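Local coordinates for lantibiotic dehydratase (Microbispora corallina, PDB 5EHK), which probably dehydrates serine and threonine residues of the NAI-107 precursor peptide in a tRNA-dependent reaction during lantibiotic biosynthesis, at residues 437-442 against 448-453. Numbering follows the deposited sequence.
Sequences PPAGYK and TPAGPQ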
ATOM      1  N   PRO A 437       7.280 -15.985  -9.523  1.00 14.78           N
ATOM      2  CA  PRO A 437       8.373 -15.376  -8.765  1.00 13.24           C
ATOM      3  C   PRO A 437       7.839 -14.343  -7.785  1.00 12.88           C
ATOM      4  O   PRO A 437       6.780 -13.776  -8.021  1.00 16.81           O
ATOM      5  CB  PRO A 437       9.188 -14.698  -9.852  1.00 15.53           C
ATOM      6  CG  PRO A 437       8.207 -14.374 -10.883  1.00 14.61           C
ATOM      7  CD  PRO A 437       7.233 -15.494 -10.904  1.00 14.85           C
ATOM      8  N   PRO A 438       8.553 -14.110  -6.682  1.00 13.00           N
ATOM      9  CA  PRO A 438       8.085 -13.151  -5.678  1.00 12.48           C
ATOM     10  C   PRO A 438       8.196 -11.730  -6.219  1.00 11.84           C
ATOM     11  O   PRO A 438       9.004 -11.483  -7.130  1.00  9.79           O
ATOM     12  CB  PRO A 438       9.074 -13.345  -4.519  1.00  8.27           C
ATOM     13  CG  PRO A 438       9.747 -14.617  -4.788  1.00  9.29           C
ATOM     14  CD  PRO A 438       9.812 -14.739  -6.273  1.00 11.52           C
ATOM     15  N   ALA A 439       7.416 -10.818  -5.648  1.00  9.57           N
ATOM     16  CA  ALA A 439       7.430  -9.434  -6.076  1.00  8.86           C
ATOM     17  C   ALA A 439       8.861  -8.934  -6.195  1.00  8.16           C
ATOM     18  O   ALA A 439       9.695  -9.133  -5.300  1.00  9.28           O
ATOM     19  CB  ALA A 439       6.641  -8.587  -5.110  1.00  8.50           C
ATOM     20  N   GLY A 440       9.169  -8.355  -7.341  1.00  6.49           N
ATOM     21  CA  GLY A 440      10.428  -7.671  -7.495  1.00  7.04           C
ATOM     22  C   GLY A 440      11.461  -8.465  -8.244  1.00  9.50           C
ATOM     23  O   GLY A 440      12.463  -7.909  -8.659  1.00 13.97           O
ATOM     24  N   TYR A 441      11.248  -9.760  -8.417  1.00  9.05           N
ATOM     25  CA  TYR A 441      12.245 -10.548  -9.122  1.00 10.99           C
ATOM     26  C   TYR A 441      12.340 -10.087 -10.579  1.00 14.73           C
ATOM     27  O   TYR A 441      11.330  -9.872 -11.239  1.00 19.22           O
ATOM     28  CB  TYR A 441      11.948 -12.045  -9.016  1.00 13.47           C
ATOM     29  CG  TYR A 441      12.462 -12.723  -7.743  1.00 13.44           C
ATOM     30  CD1 TYR A 441      13.146 -13.928  -7.811  1.00 11.19           C
ATOM     31  CD2 TYR A 441      12.241 -12.172  -6.476  1.00 10.95           C
ATOM     32  CE1 TYR A 441      13.605 -14.561  -6.676  1.00  8.27           C
ATOM     33  CE2 TYR A 441      12.697 -12.807  -5.331  1.00  8.14           C
ATOM     34  CZ  TYR A 441      13.385 -14.005  -5.453  1.00  8.05           C
ATOM     35  OH  TYR A 441      13.841 -14.673  -4.357  1.00  7.00           O
ATOM     36  N   LYS A 442      13.558  -9.892 -11.064  1.00 14.63           N
ATOM     37  CA  LYS A 442      13.771  -9.236 -12.336  1.00 13.79           C
ATOM     38  C   LYS A 442      13.851 -10.209 -13.531  1.00 22.26           C
ATOM     39  O   LYS A 442      13.661  -9.790 -14.682  1.00 25.46           O
ATOM     40  CB  LYS A 442      15.017  -8.322 -12.260  1.00 13.63           C
ATOM     41  CG  LYS A 442      14.876  -7.111 -11.263  1.00 15.60           C
ATOM     42  CD  LYS A 442      16.193  -6.304 -11.040  1.00 13.12           C
ATOM     43  CE  LYS A 442      16.221  -4.905 -11.681  1.00 21.97           C
ATOM     44  NZ  LYS A 442      15.521  -3.832 -10.884  1.00 20.02           N
ATOM     45  N   THR A 448       3.649 -10.164  -9.712  1.00 21.67           N
ATOM     46  CA  THR A 448       3.035  -9.992  -8.399  1.00 20.43           C
ATOM     47  C   THR A 448       3.324  -8.611  -7.833  1.00 23.22           C
ATOM     48  O   THR A 448       4.476  -8.174  -7.783  1.00 20.92           O
ATOM     49  CB  THR A 448       3.565 -11.021  -7.382  1.00 15.40           C
ATOM     50  OG1 THR A 448       3.267 -12.337  -7.821  1.00 11.27           O
ATOM     51  CG2 THR A 448       2.928 -10.809  -6.025  1.00 18.41           C
ATOM     52  N   PRO A 449       2.278  -7.915  -7.379  1.00 28.91           N
ATOM     53  CA  PRO A 449       2.523  -6.569  -6.842  1.00 29.67           C
ATOM     54  C   PRO A 449       3.339  -6.584  -5.542  1.00 23.30           C
ATOM     55  O   PRO A 449       3.168  -7.472  -4.714  1.00 23.50           O
ATOM     56  CB  PRO A 449       1.102  -6.039  -6.575  1.00 28.60           C
ATOM     57  CG  PRO A 449       0.263  -7.274  -6.360  1.00 26.73           C
ATOM     58  CD  PRO A 449       0.859  -8.312  -7.291  1.00 26.61           C
ATOM     59  N   ALA A 450       4.219  -5.606  -5.363  1.00 27.29           N
ATOM     60  CA  ALA A 450       4.918  -5.468  -4.092  1.00 19.66           C
ATOM     61  C   ALA A 450       3.904  -5.029  -3.081  1.00 16.87           C
ATOM     62  O   ALA A 450       2.927  -4.383  -3.432  1.00 20.83           O
ATOM     63  CB  ALA A 450       6.020  -4.449  -4.199  1.00 16.49           C
ATOM     64  N   GLY A 451       4.114  -5.391  -1.829  1.00 24.00           N
ATOM     65  CA  GLY A 451       3.239  -4.948  -0.754  1.00 29.81           C
ATOM     66  C   GLY A 451       3.414  -3.480  -0.386  1.00 26.56           C
ATOM     67  O   GLY A 451       4.002  -2.703  -1.138  1.00 27.47           O
ATOM     68  N   PRO A 452       2.863  -3.076   0.763  1.00 30.53           N
ATOM     69  CA  PRO A 452       3.141  -1.717   1.249  1.00 34.31           C
ATOM     70  C   PRO A 452       4.650  -1.451   1.340  1.00 35.48           C
ATOM     71  O   PRO A 452       5.415  -2.289   1.834  1.00 33.20           O
ATOM     72  CB  PRO A 452       2.513  -1.713   2.654  1.00 31.28           C
ATOM     73  CG  PRO A 452       1.437  -2.764   2.599  1.00 24.70           C
ATOM     74  CD  PRO A 452       1.965  -3.826   1.666  1.00 26.00           C
ATOM     75  N   GLN A 453       5.071  -0.291   0.855  1.00 39.42           N
ATOM     76  CA  GLN A 453       6.475   0.118   0.931  1.00 43.11           C
ATOM     77  C   GLN A 453       6.867   0.279   2.410  1.00 43.48           C
ATOM     78  O   GLN A 453       5.999   0.396   3.277  1.00 43.05           O
ATOM     79  CB  GLN A 453       6.677   1.437   0.171  1.00 48.86           C
ATOM     80  CG  GLN A 453       8.123   1.936   0.085  1.00 56.00           C
ATOM     81  CD  GLN A 453       9.021   1.058  -0.778  1.00 59.07           C
ATOM     82  OE1 GLN A 453       9.599   0.076  -0.303  1.00 63.17           O
ATOM     83  NE2 GLN A 453       9.190   1.449  -2.040  1.00 50.76           N
TER
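Ala439 meets Thr448, Pro449 and Ala450 through its single methyl group and gives the largest share of the buried surface, packing against backbone carbonyls as well as carbon. Its CB points at the 448-453 segment and rests 3.5 Å from Thr448 O and 3.7 Å from Pro449 O, so the methyl sits beside two successive carbonyl oxygens. The same CB comes within 3.7 Å of Ala450 CA, and the two methyls, Ala439 CB and Ala450 CB, lie 4.3 Å apart. Thr448 also turns its side chain toward 437-442. With CG2 anti to its backbone N and OG1 beside that N (chi1 -61°), the hydroxyl faces Pro437 O, but the 3.8 Å from OG1 to that oxygen makes no hydrogen bond.

The polar ties run within 437-442, through Ser446, or to a neighbouring helix. A type II beta turn from Pro438 to Tyr441 is closed by Tyr441 N to Pro438 O at 3.1 Å, and Gly440 takes the positive phi (102°) that such a turn needs at its third position. Within the turn, the Tyr441 ring lies against Pro438, whose CD stands 3.4 Å above the ring plane, over its centre, in a CH-pi arrangement. Ser446 OG, in the connection between the segments, hydrogen-bonds both Pro437 O and Thr448 N. Tyr441 OH is hydrogen-bonded to Glu654 OE1, and its ring makes a cation-pi contact with Arg650, both on helix 647-656.

In this surface loop, which follows strand 423-424 and leads to helix 460-471, the direct contact is weak and non-directional, and Ser446 supplies the polar link between the two backbones.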